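Local coordinates for genome polyprotein (Chicken sicinivirus JSY, PDB 6QWT) that supplies, as its 3Dpol portion, the RNA-dependent RNA polymerase that probably copies the viral genome during replication, at residues A[1-5]-A[58-62]; A[33-39]-A[158-164]; A[89-95]-A[184-188]; A[149-153]-A[270-275]; A[238-243]-A[290-295]. All coordinates share one frame; numbering follows the deposited sequence.

Contact 1: A[1-5]-A[58-62]; sequences SEILA and AGGGD. Unlike the reference sequence in segment 58-62: Ala58 (reference Gln).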
# COMPACT_ATOMS: atom_id res chain seq x y z
N SER A 1 17.36 3.53 -5.39
CA SER A 1 17.91 2.19 -5.24
C SER A 1 19.12 1.98 -6.15
O SER A 1 19.54 2.88 -6.87
CB SER A 1 16.85 1.13 -5.55
OG SER A 1 16.45 1.20 -6.90
N GLU A 2 19.66 0.76 -6.11
CA GLU A 2 20.82 0.39 -6.90
C GLU A 2 20.54 -0.98 -7.51
O GLU A 2 20.22 -1.92 -6.79
CB GLU A 2 22.08 0.36 -6.03
CG GLU A 2 23.39 0.15 -6.77
CD GLU A 2 24.56 0.01 -5.82
OE1 GLU A 2 24.47 0.51 -4.67
OE2 GLU A 2 25.59 -0.59 -6.21
N ILE A 3 20.65 -1.08 -8.83
CA ILE A 3 20.26 -2.28 -9.55
C ILE A 3 21.51 -3.07 -9.92
O ILE A 3 22.45 -2.52 -10.52
CB ILE A 3 19.42 -1.93 -10.79
CG1 ILE A 3 19.36 -3.11 -11.75
CG2 ILE A 3 19.97 -0.68 -11.47
CD1 ILE A 3 18.34 -2.91 -12.83
N LEU A 4 21.52 -4.35 -9.57
CA LEU A 4 22.67 -5.22 -9.74
C LEU A 4 22.31 -6.41 -10.62
O LEU A 4 21.14 -6.73 -10.83
CB LEU A 4 23.19 -5.72 -8.39
CG LEU A 4 23.32 -4.70 -7.26
CD1 LEU A 4 23.65 -5.40 -5.94
CD2 LEU A 4 24.38 -3.67 -7.59
N ALA A 5 23.35 -7.09 -11.11
CA ALA A 5 23.16 -8.29 -11.91
C ALA A 5 22.66 -9.44 -11.04
O ALA A 5 22.89 -9.48 -9.83
CB ALA A 5 24.46 -8.69 -12.60
N ALA A 58 14.36 4.10 -10.75
CA ALA A 58 15.23 3.13 -10.11
C ALA A 58 16.68 3.37 -10.51
O ALA A 58 16.98 4.05 -11.50
CB ALA A 58 14.81 1.71 -10.48
N GLY A 59 17.59 2.82 -9.71
CA GLY A 59 19.01 2.97 -10.00
C GLY A 59 19.59 4.33 -9.70
O GLY A 59 20.73 4.60 -10.10
N GLY A 60 18.86 5.20 -9.00
CA GLY A 60 19.40 6.51 -8.66
C GLY A 60 20.39 6.50 -7.51
O GLY A 60 20.97 7.55 -7.20
N GLY A 61 20.60 5.35 -6.87
CA GLY A 61 21.54 5.25 -5.77
C GLY A 61 20.90 4.73 -4.50
O GLY A 61 19.69 4.88 -4.29
N ASP A 62 21.70 4.10 -3.64
CA ASP A 62 21.26 3.59 -2.36
C ASP A 62 22.12 4.18 -1.25
O ASP A 62 23.29 4.49 -1.46
CB ASP A 62 21.32 2.05 -2.33
CG ASP A 62 20.83 1.47 -1.01
OD1 ASP A 62 19.75 1.91 -0.54
OD2 ASP A 62 21.50 0.58 -0.46
O HOH W 1 24.41 3.40 -4.58

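Contact 2: A[33-39]-A[158-164]; sequences TKEPAVL and KDELRGV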
# COMPACT_ATOMS: atom_id res chain seq x y z
N THR A 33 -10.93 12.00 -17.98
CA THR A 33 -9.65 12.51 -17.51
C THR A 33 -8.67 11.40 -17.16
O THR A 33 -7.55 11.69 -16.75
CB THR A 33 -9.85 13.41 -16.28
OG1 THR A 33 -10.19 12.61 -15.15
CG2 THR A 33 -10.95 14.43 -16.53
N LYS A 34 -9.08 10.13 -17.31
CA LYS A 34 -8.23 9.00 -16.99
C LYS A 34 -8.41 7.92 -18.06
O LYS A 34 -9.49 7.78 -18.64
CB LYS A 34 -8.55 8.41 -15.62
CG LYS A 34 -7.96 9.17 -14.44
CD LYS A 34 -8.67 8.78 -13.15
CE LYS A 34 -7.73 8.82 -11.95
NZ LYS A 34 -8.42 8.37 -10.71
N GLU A 35 -7.35 7.17 -18.29
CA GLU A 35 -7.33 6.08 -19.26
C GLU A 35 -6.43 4.98 -18.72
O GLU A 35 -5.62 5.22 -17.83
CB GLU A 35 -6.83 6.56 -20.63
CG GLU A 35 -7.82 7.43 -21.39
CD GLU A 35 -7.26 7.92 -22.71
OE1 GLU A 35 -6.25 7.36 -23.18
OE2 GLU A 35 -7.83 8.87 -23.28
N PRO A 36 -6.57 3.75 -19.24
CA PRO A 36 -5.68 2.67 -18.81
C PRO A 36 -4.22 3.01 -19.07
O PRO A 36 -3.88 3.59 -20.10
CB PRO A 36 -6.14 1.47 -19.64
CG PRO A 36 -7.57 1.77 -19.95
CD PRO A 36 -7.64 3.26 -20.13
N ALA A 37 -3.36 2.64 -18.13
CA ALA A 37 -1.94 2.93 -18.23
C ALA A 37 -1.33 2.28 -19.47
O ALA A 37 -1.81 1.26 -19.96
CB ALA A 37 -1.19 2.45 -16.99
N VAL A 38 -0.27 2.90 -19.98
CA VAL A 38 0.47 2.36 -21.11
C VAL A 38 1.14 1.05 -20.69
O VAL A 38 1.94 1.02 -19.75
CB VAL A 38 1.50 3.37 -21.63
CG1 VAL A 38 2.39 2.73 -22.69
CG2 VAL A 38 0.81 4.60 -22.17
N LEU A 39 0.81 -0.04 -21.38
CA LEU A 39 1.47 -1.31 -21.12
C LEU A 39 2.38 -1.75 -22.25
O LEU A 39 3.32 -2.51 -22.00
CB LEU A 39 0.43 -2.41 -20.85
CG LEU A 39 -0.56 -2.14 -19.71
CD1 LEU A 39 -1.55 -3.28 -19.56
CD2 LEU A 39 0.17 -1.90 -18.38
N LYS A 158 1.78 -2.21 -13.96
CA LYS A 158 0.50 -2.23 -13.26
C LYS A 158 -0.60 -1.75 -14.20
O LYS A 158 -0.61 -0.59 -14.62
CB LYS A 158 0.55 -1.38 -12.00
CG LYS A 158 -0.70 -1.54 -11.14
CD LYS A 158 -0.67 -0.73 -9.85
CE LYS A 158 -1.30 -1.53 -8.72
NZ LYS A 158 -0.45 -1.48 -7.50
N ASP A 159 -1.53 -2.65 -14.50
CA ASP A 159 -2.68 -2.36 -15.36
C ASP A 159 -3.73 -1.63 -14.53
O ASP A 159 -4.40 -2.24 -13.69
CB ASP A 159 -3.22 -3.67 -15.93
CG ASP A 159 -4.31 -3.47 -16.97
OD1 ASP A 159 -4.86 -4.50 -17.41
OD2 ASP A 159 -4.62 -2.31 -17.34
N GLU A 160 -3.87 -0.32 -14.75
CA GLU A 160 -4.74 0.50 -13.92
C GLU A 160 -5.05 1.80 -14.65
O GLU A 160 -4.34 2.19 -15.58
CB GLU A 160 -4.11 0.81 -12.56
CG GLU A 160 -3.10 1.95 -12.61
CD GLU A 160 -2.24 2.05 -11.37
OE1 GLU A 160 -1.03 2.35 -11.50
OE2 GLU A 160 -2.77 1.84 -10.26
N LEU A 161 -6.12 2.47 -14.21
CA LEU A 161 -6.44 3.79 -14.75
C LEU A 161 -5.41 4.82 -14.29
O LEU A 161 -4.98 4.81 -13.13
CB LEU A 161 -7.84 4.23 -14.30
CG LEU A 161 -9.06 3.54 -14.93
CD1 LEU A 161 -10.34 4.18 -14.41
CD2 LEU A 161 -9.00 3.59 -16.45
N ARG A 162 -5.01 5.70 -15.20
CA ARG A 162 -4.06 6.76 -14.90
C ARG A 162 -4.54 8.05 -15.54
O ARG A 162 -5.28 8.04 -16.53
CB ARG A 162 -2.65 6.41 -15.41
CG ARG A 162 -2.09 5.12 -14.85
CD ARG A 162 -1.56 5.32 -13.45
NE ARG A 162 -0.17 5.77 -13.47
CZ ARG A 162 0.44 6.35 -12.45
NH1 ARG A 162 -0.21 6.56 -11.31
NH2 ARG A 162 1.71 6.73 -12.57
N GLY A 163 -4.11 9.17 -14.96
CA GLY A 163 -4.38 10.46 -15.58
C GLY A 163 -3.86 10.52 -17.00
O GLY A 163 -2.84 9.90 -17.33
N VAL A 164 -4.57 11.27 -17.84
CA VAL A 164 -4.22 11.32 -19.26
C VAL A 164 -2.82 11.89 -19.47
O VAL A 164 -2.16 11.59 -20.47
CB VAL A 164 -5.27 12.13 -20.05
CG1 VAL A 164 -6.51 11.28 -20.30
CG2 VAL A 164 -5.63 13.41 -19.30
O HOH W 2 -3.43 -0.18 -17.83

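Contact 3: A[89-95]-A[184-188]; sequences LTMLEAI and IAGRM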
# COMPACT_ATOMS: atom_id res chain seq x y z
N LEU A 89 3.97 -17.03 14.06
CA LEU A 89 2.79 -17.83 13.78
C LEU A 89 3.20 -19.21 13.29
O LEU A 89 4.22 -19.37 12.62
CB LEU A 89 1.91 -17.15 12.73
CG LEU A 89 1.26 -15.81 13.08
CD1 LEU A 89 0.24 -15.43 12.01
CD2 LEU A 89 0.61 -15.86 14.45
N THR A 90 2.39 -20.20 13.64
CA THR A 90 2.56 -21.52 13.05
C THR A 90 2.30 -21.46 11.55
O THR A 90 1.68 -20.53 11.04
CB THR A 90 1.61 -22.53 13.70
OG1 THR A 90 0.27 -22.23 13.32
CG2 THR A 90 1.72 -22.47 15.22
N MET A 91 2.80 -22.47 10.83
CA MET A 91 2.61 -22.49 9.39
C MET A 91 1.13 -22.57 9.03
O MET A 91 0.68 -21.92 8.08
CB MET A 91 3.36 -23.67 8.77
CG MET A 91 3.26 -23.69 7.26
SD MET A 91 4.07 -25.10 6.52
CE MET A 91 5.75 -24.88 7.08
N LEU A 92 0.36 -23.34 9.80
CA LEU A 92 -1.08 -23.45 9.54
C LEU A 92 -1.79 -22.14 9.86
O LEU A 92 -2.73 -21.76 9.16
CB LEU A 92 -1.67 -24.60 10.35
CG LEU A 92 -1.49 -25.98 9.73
CD1 LEU A 92 -1.56 -27.06 10.80
CD2 LEU A 92 -2.54 -26.22 8.66
N GLU A 93 -1.37 -21.45 10.92
CA GLU A 93 -1.95 -20.15 11.23
C GLU A 93 -1.62 -19.13 10.14
O GLU A 93 -2.47 -18.32 9.76
CB GLU A 93 -1.47 -19.65 12.59
CG GLU A 93 -2.27 -20.19 13.76
CD GLU A 93 -1.64 -19.86 15.10
OE1 GLU A 93 -0.39 -19.79 15.18
OE2 GLU A 93 -2.39 -19.67 16.08
N ALA A 94 -0.39 -19.16 9.64
CA ALA A 94 -0.01 -18.22 8.58
C ALA A 94 -0.81 -18.46 7.31
O ALA A 94 -1.06 -17.52 6.55
CB ALA A 94 1.49 -18.33 8.29
N ILE A 95 -1.24 -19.70 7.07
CA ILE A 95 -2.03 -20.01 5.88
C ILE A 95 -3.50 -19.67 6.09
O ILE A 95 -4.12 -18.98 5.27
CB ILE A 95 -1.84 -21.49 5.49
CG1 ILE A 95 -0.41 -21.73 5.00
CG2 ILE A 95 -2.86 -21.89 4.44
CD1 ILE A 95 -0.05 -23.19 4.87
N ILE A 184 4.30 -17.13 2.96
CA ILE A 184 3.94 -17.90 4.15
C ILE A 184 5.06 -17.86 5.18
O ILE A 184 4.81 -17.74 6.38
CB ILE A 184 3.57 -19.35 3.75
CG1 ILE A 184 2.30 -19.34 2.90
CG2 ILE A 184 3.37 -20.21 4.98
CD1 ILE A 184 1.97 -20.69 2.30
N ALA A 185 6.32 -17.96 4.73
CA ALA A 185 7.44 -17.81 5.65
C ALA A 185 7.45 -16.43 6.30
O ALA A 185 7.73 -16.30 7.49
CB ALA A 185 8.76 -18.07 4.93
N GLY A 186 7.13 -15.39 5.52
CA GLY A 186 7.08 -14.05 6.08
C GLY A 186 5.94 -13.87 7.07
O GLY A 186 6.10 -13.21 8.09
N ARG A 187 4.78 -14.45 6.77
CA ARG A 187 3.67 -14.41 7.71
C ARG A 187 3.96 -15.25 8.95
O ARG A 187 3.33 -15.02 10.00
CB ARG A 187 2.38 -14.89 7.05
CG ARG A 187 1.93 -14.03 5.89
CD ARG A 187 0.69 -14.60 5.21
NE ARG A 187 -0.47 -13.74 5.40
CZ ARG A 187 -1.56 -14.08 6.07
NH1 ARG A 187 -1.65 -15.28 6.63
NH2 ARG A 187 -2.56 -13.22 6.19
N MET A 188 4.87 -16.21 8.87
CA MET A 188 5.27 -16.93 10.07
C MET A 188 6.17 -16.06 10.95
O MET A 188 5.89 -15.87 12.14
CB MET A 188 5.97 -18.24 9.70
CG MET A 188 5.02 -19.30 9.15
SD MET A 188 5.90 -20.74 8.49
CE MET A 188 6.54 -21.47 10.00

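Contact 4: A[149-153]-A[270-275]; sequences PDYFY and KYVQSI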
# COMPACT_ATOMS: atom_id res chain seq x y z
N PRO A 149 16.19 -17.28 2.82
CA PRO A 149 15.15 -16.61 2.03
C PRO A 149 15.64 -16.16 0.66
O PRO A 149 15.92 -14.98 0.45
CB PRO A 149 14.76 -15.41 2.92
CG PRO A 149 15.99 -15.14 3.73
CD PRO A 149 16.65 -16.47 3.96
N ASP A 150 15.73 -17.11 -0.27
CA ASP A 150 16.25 -16.89 -1.62
C ASP A 150 15.10 -17.09 -2.60
O ASP A 150 14.73 -18.23 -2.91
CB ASP A 150 17.41 -17.85 -1.90
CG ASP A 150 18.09 -17.59 -3.23
OD1 ASP A 150 17.81 -16.55 -3.86
OD2 ASP A 150 18.93 -18.42 -3.63
N TYR A 151 14.55 -16.00 -3.11
CA TYR A 151 13.34 -16.07 -3.92
C TYR A 151 13.27 -14.86 -4.83
O TYR A 151 13.98 -13.87 -4.64
CB TYR A 151 12.09 -16.18 -3.04
CG TYR A 151 11.90 -15.00 -2.11
CD1 TYR A 151 11.19 -13.88 -2.51
CD2 TYR A 151 12.42 -15.02 -0.82
CE1 TYR A 151 11.02 -12.80 -1.66
CE2 TYR A 151 12.25 -13.95 0.04
CZ TYR A 151 11.55 -12.84 -0.39
OH TYR A 151 11.37 -11.76 0.45
N PHE A 152 12.38 -14.94 -5.82
CA PHE A 152 12.22 -13.93 -6.86
C PHE A 152 10.88 -13.22 -6.72
O PHE A 152 9.85 -13.88 -6.54
CB PHE A 152 12.31 -14.55 -8.26
CG PHE A 152 13.71 -14.90 -8.69
CD1 PHE A 152 14.53 -13.95 -9.27
CD2 PHE A 152 14.19 -16.19 -8.53
CE1 PHE A 152 15.81 -14.28 -9.68
CE2 PHE A 152 15.47 -16.52 -8.94
CZ PHE A 152 16.28 -15.56 -9.51
N TYR A 153 10.89 -11.90 -6.81
CA TYR A 153 9.67 -11.14 -7.07
C TYR A 153 9.40 -11.13 -8.57
O TYR A 153 10.31 -10.90 -9.37
CB TYR A 153 9.80 -9.70 -6.56
CG TYR A 153 9.77 -9.55 -5.05
CD1 TYR A 153 8.58 -9.27 -4.38
CD2 TYR A 153 10.93 -9.67 -4.29
CE1 TYR A 153 8.55 -9.13 -2.99
CE2 TYR A 153 10.91 -9.53 -2.92
CZ TYR A 153 9.73 -9.26 -2.27
OH TYR A 153 9.72 -9.13 -0.90
N LYS A 270 17.74 -11.91 8.24
CA LYS A 270 17.95 -12.47 6.91
C LYS A 270 16.72 -12.27 6.02
O LYS A 270 16.86 -12.01 4.82
CB LYS A 270 18.31 -13.95 7.01
CG LYS A 270 19.73 -14.20 7.52
CD LYS A 270 20.72 -14.26 6.37
CE LYS A 270 22.16 -14.25 6.87
NZ LYS A 270 22.78 -12.89 6.79
N TYR A 271 15.52 -12.37 6.59
CA TYR A 271 14.33 -12.13 5.77
C TYR A 271 14.21 -10.66 5.39
O TYR A 271 13.81 -10.34 4.26
CB TYR A 271 13.07 -12.59 6.51
CG TYR A 271 11.86 -12.67 5.59
CD1 TYR A 271 11.50 -13.86 4.98
CD2 TYR A 271 11.09 -11.54 5.32
CE1 TYR A 271 10.40 -13.94 4.14
CE2 TYR A 271 10.00 -11.60 4.47
CZ TYR A 271 9.66 -12.80 3.89
OH TYR A 271 8.57 -12.87 3.05
N VAL A 272 14.55 -9.76 6.31
CA VAL A 272 14.52 -8.34 5.96
C VAL A 272 15.57 -8.03 4.90
O VAL A 272 15.35 -7.17 4.04
CB VAL A 272 14.71 -7.48 7.23
CG1 VAL A 272 14.80 -6.00 6.89
CG2 VAL A 272 13.56 -7.74 8.20
N GLN A 273 16.70 -8.74 4.92
CA GLN A 273 17.69 -8.55 3.86
C GLN A 273 17.12 -8.94 2.50
O GLN A 273 17.40 -8.29 1.49
CB GLN A 273 18.96 -9.35 4.16
CG GLN A 273 20.05 -9.12 3.12
CD GLN A 273 21.36 -9.80 3.47
OE1 GLN A 273 21.38 -10.95 3.91
NE2 GLN A 273 22.47 -9.09 3.26
N SER A 274 16.31 -10.00 2.46
CA SER A 274 15.66 -10.39 1.21
C SER A 274 14.64 -9.37 0.74
O SER A 274 14.11 -9.51 -0.37
CB SER A 274 15.00 -11.77 1.36
OG SER A 274 13.70 -11.66 1.92
N ILE A 275 14.36 -8.35 1.55
CA ILE A 275 13.46 -7.27 1.17
C ILE A 275 14.22 -6.08 0.59
O ILE A 275 13.82 -5.54 -0.45
CB ILE A 275 12.59 -6.86 2.37
CG1 ILE A 275 11.47 -7.87 2.59
CG2 ILE A 275 12.02 -5.46 2.18
CD1 ILE A 275 10.78 -7.72 3.92
O HOH W 3 14.20 -11.39 -2.79

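Contact 5: A[238-243]-A[290-295]; sequences DSTIPS and KGGNPS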
# COMPACT_ATOMS: atom_id res chain seq x y z
N ASP A 238 8.96 3.55 -3.37
CA ASP A 238 9.41 2.16 -3.41
C ASP A 238 10.81 2.00 -3.98
O ASP A 238 11.39 0.92 -3.85
CB ASP A 238 8.42 1.32 -4.22
CG ASP A 238 7.00 1.42 -3.68
OD1 ASP A 238 6.81 1.16 -2.47
OD2 ASP A 238 6.09 1.76 -4.46
N SER A 239 11.36 3.04 -4.61
CA SER A 239 12.73 3.00 -5.10
C SER A 239 13.71 3.78 -4.23
O SER A 239 14.89 3.43 -4.17
CB SER A 239 12.80 3.54 -6.53
OG SER A 239 12.16 2.67 -7.44
N THR A 240 13.24 4.82 -3.54
CA THR A 240 14.12 5.74 -2.83
C THR A 240 14.39 5.34 -1.38
O THR A 240 15.23 5.96 -0.73
CB THR A 240 13.53 7.15 -2.86
OG1 THR A 240 12.17 7.11 -2.41
CG2 THR A 240 13.57 7.71 -4.28
N ILE A 241 13.69 4.33 -0.85
CA ILE A 241 13.91 3.91 0.53
C ILE A 241 15.32 3.33 0.64
O ILE A 241 15.67 2.39 -0.09
CB ILE A 241 12.87 2.89 0.98
CG1 ILE A 241 11.52 3.57 1.24
CG2 ILE A 241 13.34 2.17 2.24
CD1 ILE A 241 10.37 2.60 1.30
N PRO A 242 16.16 3.87 1.52
CA PRO A 242 17.53 3.36 1.64
C PRO A 242 17.60 2.07 2.43
O PRO A 242 16.80 1.81 3.33
CB PRO A 242 18.26 4.50 2.36
CG PRO A 242 17.21 5.19 3.13
CD PRO A 242 15.94 5.08 2.33
N SER A 243 18.60 1.25 2.08
CA SER A 243 18.80 -0.03 2.75
C SER A 243 18.96 0.14 4.25
O SER A 243 18.48 -0.69 5.03
CB SER A 243 20.04 -0.72 2.17
OG SER A 243 19.73 -1.41 0.98
N LYS A 290 19.15 -3.26 -4.84
CA LYS A 290 19.75 -2.90 -3.56
C LYS A 290 19.10 -1.61 -3.10
O LYS A 290 19.29 -0.56 -3.73
CB LYS A 290 21.27 -2.76 -3.69
CG LYS A 290 21.98 -2.42 -2.39
CD LYS A 290 23.49 -2.42 -2.58
CE LYS A 290 24.22 -1.94 -1.34
NZ LYS A 290 24.01 -0.48 -1.10
N GLY A 291 18.33 -1.68 -2.02
CA GLY A 291 17.50 -0.57 -1.59
C GLY A 291 16.08 -0.68 -2.13
O GLY A 291 15.78 -1.48 -3.01
N GLY A 292 15.20 0.14 -1.57
CA GLY A 292 13.79 0.09 -1.92
C GLY A 292 13.13 -1.19 -1.43
O GLY A 292 13.73 -2.01 -0.74
N ASN A 293 11.86 -1.37 -1.82
CA ASN A 293 11.08 -2.56 -1.47
C ASN A 293 10.10 -2.77 -2.62
O ASN A 293 9.52 -1.79 -3.10
CB ASN A 293 10.34 -2.37 -0.13
CG ASN A 293 9.63 -3.66 0.39
OD1 ASN A 293 9.59 -4.68 -0.28
ND2 ASN A 293 9.10 -3.58 1.60
N PRO A 294 9.93 -4.01 -3.11
CA PRO A 294 8.80 -4.29 -4.00
C PRO A 294 7.49 -3.75 -3.47
O PRO A 294 7.15 -3.95 -2.30
CB PRO A 294 8.79 -5.82 -4.06
CG PRO A 294 10.23 -6.19 -3.93
CD PRO A 294 10.85 -5.16 -3.03
N SER A 295 6.73 -3.11 -4.35
CA SER A 295 5.46 -2.49 -4.00
C SER A 295 4.31 -3.48 -4.16
O SER A 295 4.07 -3.99 -5.26
CB SER A 295 5.23 -1.27 -4.89
OG SER A 295 5.75 -1.46 -6.19

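Contact 1: A[1-5]-A[58-62]
Ser1 is gripped through its backbone by Gly61, which uses both its carbonyl and its amide. The N-terminal nitrogen, Ser1 N, donates to Gly61 O at 2.9 Å, reaching it from above the carbonyl plane, and Gly61 N returns a bond to Ser1 O at 2.7 Å. The glycine run lets the loop curl closely round this carbonyl: Gly59 CA comes within 3.2 Å of Ser1 O. With OG held between the backbone N and the carbonyl carbon (chi1 65°), the Ser1 hydroxyl faces the loop and receives a weak but nearly straight bond from Gly59 N. On the other flank a water links Glu2 OE1 to Asp62 N, while Glu2 CB and Asp62 CB touch at 4.1 Å; Lys290 lies near both carboxylates and forms a salt bridge with Asp62, which probably eases their like charges. Asp62 OD1 also accepts from Ser243 N at the start of helix 243-256. The buried Ser1 is consistent with picornaviral polymerase activation, in which the buried N terminus helps to position motif A; here Ser1 is backbone-bonded to Ser239. Strand 2-5 runs antiparallel to strand 285-290 at the margin of a five-strand sheet, and the loop lies between helices 50-54 and 70-81.

Contact 2: A[33-39]-A[158-164]
Leu39 CD1 lies over one face of the Asp159 carboxylate, 3.8 Å from Asp159 CG, with the two side chains crossing at about a right angle. The two oxygens of that carboxylate are bonded to Ser19 and Lys20, which hold the flat group in place under the methyl. Flat peptide groups form the core of the contact, a two-stranded antiparallel sheet that joins strand 34-36 to strand 161-163. By its sequence the second strand probably belongs to motif F of picornaviral polymerases, in the fingers. Glu35 and Arg162 are the hydrogen-bonded pair: Glu35 N approaches Arg162 O in the carbonyl plane at 2.9 Å, and Arg162 N reaches Glu35 O at 2.7 Å from a tilted position. Two residues on, Ala37 N meets Glu160 O at 2.8 Å, nearly along the C=O axis. Ala37 CB packs on Arg162 CG at 3.5 Å. Because the Arg162 chain bends at chi2 and chi3 (-79° and -87°), its guanidinium turns aside to the carbonyl of Lys171. Glu35 ends in a salt bridge with Arg45. The ring of Pro36 runs alongside Leu161, CD against CD2, and both also touch Trp411. At the far end Gly163 occupies the N-cap position of helix 164-168, and Val164 N donates to Thr33 O at 3.2 Å, standing 40° out of the carbonyl plane.

Contact 3: A[89-95]-A[184-188]
Ala94 is the small bump of this contact: its CB drops into a hollow of helix 180-189 walled by Ile184, Arg187 and Met188. It lies 3.8 Å from Met188 CG and equally close to Arg187 CB, so the two helices can approach to 8.6 Å between the axes of their short segments while crossing at 109°. The larger bump comes from the opposite helix. Met188 fills the groove beside the first turn of helix 91-96, with its CB and CG both 3.6 Å from Leu89 O. Its chi1 (-72°) and extended chi2 bring SD alongside Met91, 3.8 Å from Met91 CA, and the chi3 bend (70°) only turns CE toward Met91 N and CB. Met91 lies obliquely across both Met188 and Ile184, and on the far side Ile184 CD1 nests against Ile95 CG1 at 3.7 Å. Thr90 and Glu93 form a capping box that starts helix 91-96: Thr90 OG1 accepts from Glu93 N, and Glu93 OE1 accepts from Thr90 N through its anti lone pair. Just before this turn, Leu89 N donates to Met188 O at 3.0 Å, in the carbonyl plane and on a lone pair, while Leu89 CD1 borders Arg187 O. Helix 136-147 packs against the same cluster through Tyr139, Ile142 and Leu146, and Phe124 touches both Ile95 and Ile184. Arg187 reaches past the small Ala94 with its guanidinium edge toward Ala94 O; the modelled bond from NH1 is implausibly short, so its detail is doubtful, whereas NH2 is bonded to Asp102 O.

Contact 4: A[149-153]-A[270-275]
Tyr151 lays the hydroxyl end of its ring obliquely against Ser274, with CE2 3.3 Å from Ser274 OG. Beyond this overlap the two hydroxyls hydrogen-bond, Tyr151 OH to Ser274 OG at 2.8 Å. The serine hydroxyl has a second tie of its own, for it donates to Tyr271 O one turn back at 2.7 Å. That bond follows from the rotation of Ser274, where a chi1 of 84° turns OG back over its own helix, and it leaves the oxygen over the centre of the Tyr271 ring. Two bonds therefore fix a buried side-chain oxygen, with Tyr151 on one side and its own helix on the other. Tyr271 anchors its own hydroxyl to Ala182 O in helix 180-189, against which Tyr151 also packs. Pro149 wedges in beside them: its CG rests 3.4 Å from Lys270 O, and its CB faces Tyr271 CD1 at 4.2 Å. Deeper along the strand, Tyr153 crosses Ile275 obliquely, its OH 4.1 Å from Ile275 CG1, and Ser274 O sits near the plane of its ring, at the edge. A water lies 3.1 Å from both Tyr151 O and Ser274 O, off-centre above one face of the Tyr151 ring. Tyr153 pairs through its backbone with Lys279 and Val281 in the strand that follows the helix. Helix 267-276 is thus laid beside strand 152-157, which runs parallel to strand 277-282 in the mixed sheet of the fingers, part of the right-hand fold of picornaviral polymerases.

Contact 5: A[238-243]-A[290-295]
Lys290, the last residue of strand 285-290, passes Ser243 with its CG 4.2 Å from Ser243 OG and carries its amine onward to a salt bridge with Asp64. From here the chain enters the Gly-Gly-Asn-Pro-Ser loop that opens motif B of the picornaviral polymerases and runs beside the end of motif A, residues 238-243. Sequence places both in the palm, where the two motifs line the nucleotide site in relatives. Gly291 lies close to Ser243 with a positive phi (94°), a turn that glycine accepts readily. Gly292 makes the tightest approach of backbones. Its N donates to Ile241 O at 2.7 Å, with the donor in the carbonyl plane, and its bare CA slides to 3.2 Å from Asp238 O, where there is little space for a side chain. Ile241 CB faces the same CA, and that side chain also touches Asn304 and Val307 of helix 298-316. Asn293 N then takes up Asp238 O at 3.1 Å, tilted from the carbonyl plane, so the two amides together fasten both ends of the turn that closes helix 237-240. The Asn293 side chain leads away from these backbone bonds and forms weak bonds with Thr300 and Asn304. Pro294 turns its ring toward strand 277-282, touching Ser278 and His280. At Ser295 the loop comes back to Asp238, whose carboxylate is met by carbon rather than by the hydroxyl: Ser295 CB lies 3.2 Å from Asp238 OD2, and Ser295 OG is weakly bonded to Leu174 O.

From the N terminus, contact 1 closes first, bringing loop 58-62 back to strand 2-5. Contact 2 opens before that, at residue 33, and closes at 158-164, so contacts 1 and 2 cross. Contact 3 opens at 89-95 and closes at 184-188, crossing contact 2. Contact 4 opens at 149-153 and closes at 270-275, crossing contacts 2, 3 and 5; contact 5 opens before that closure, at 238-243, and closes last, at 290-295. None nests inside another. Contacts 1 and 5 touch through Lys290 and Ser239, joining the N terminus to the palm motifs; Pro294 and Tyr153 join contacts 5 and 4, Gly186 and Tyr271 contacts 3 and 4. Contact 2 touches none of the others.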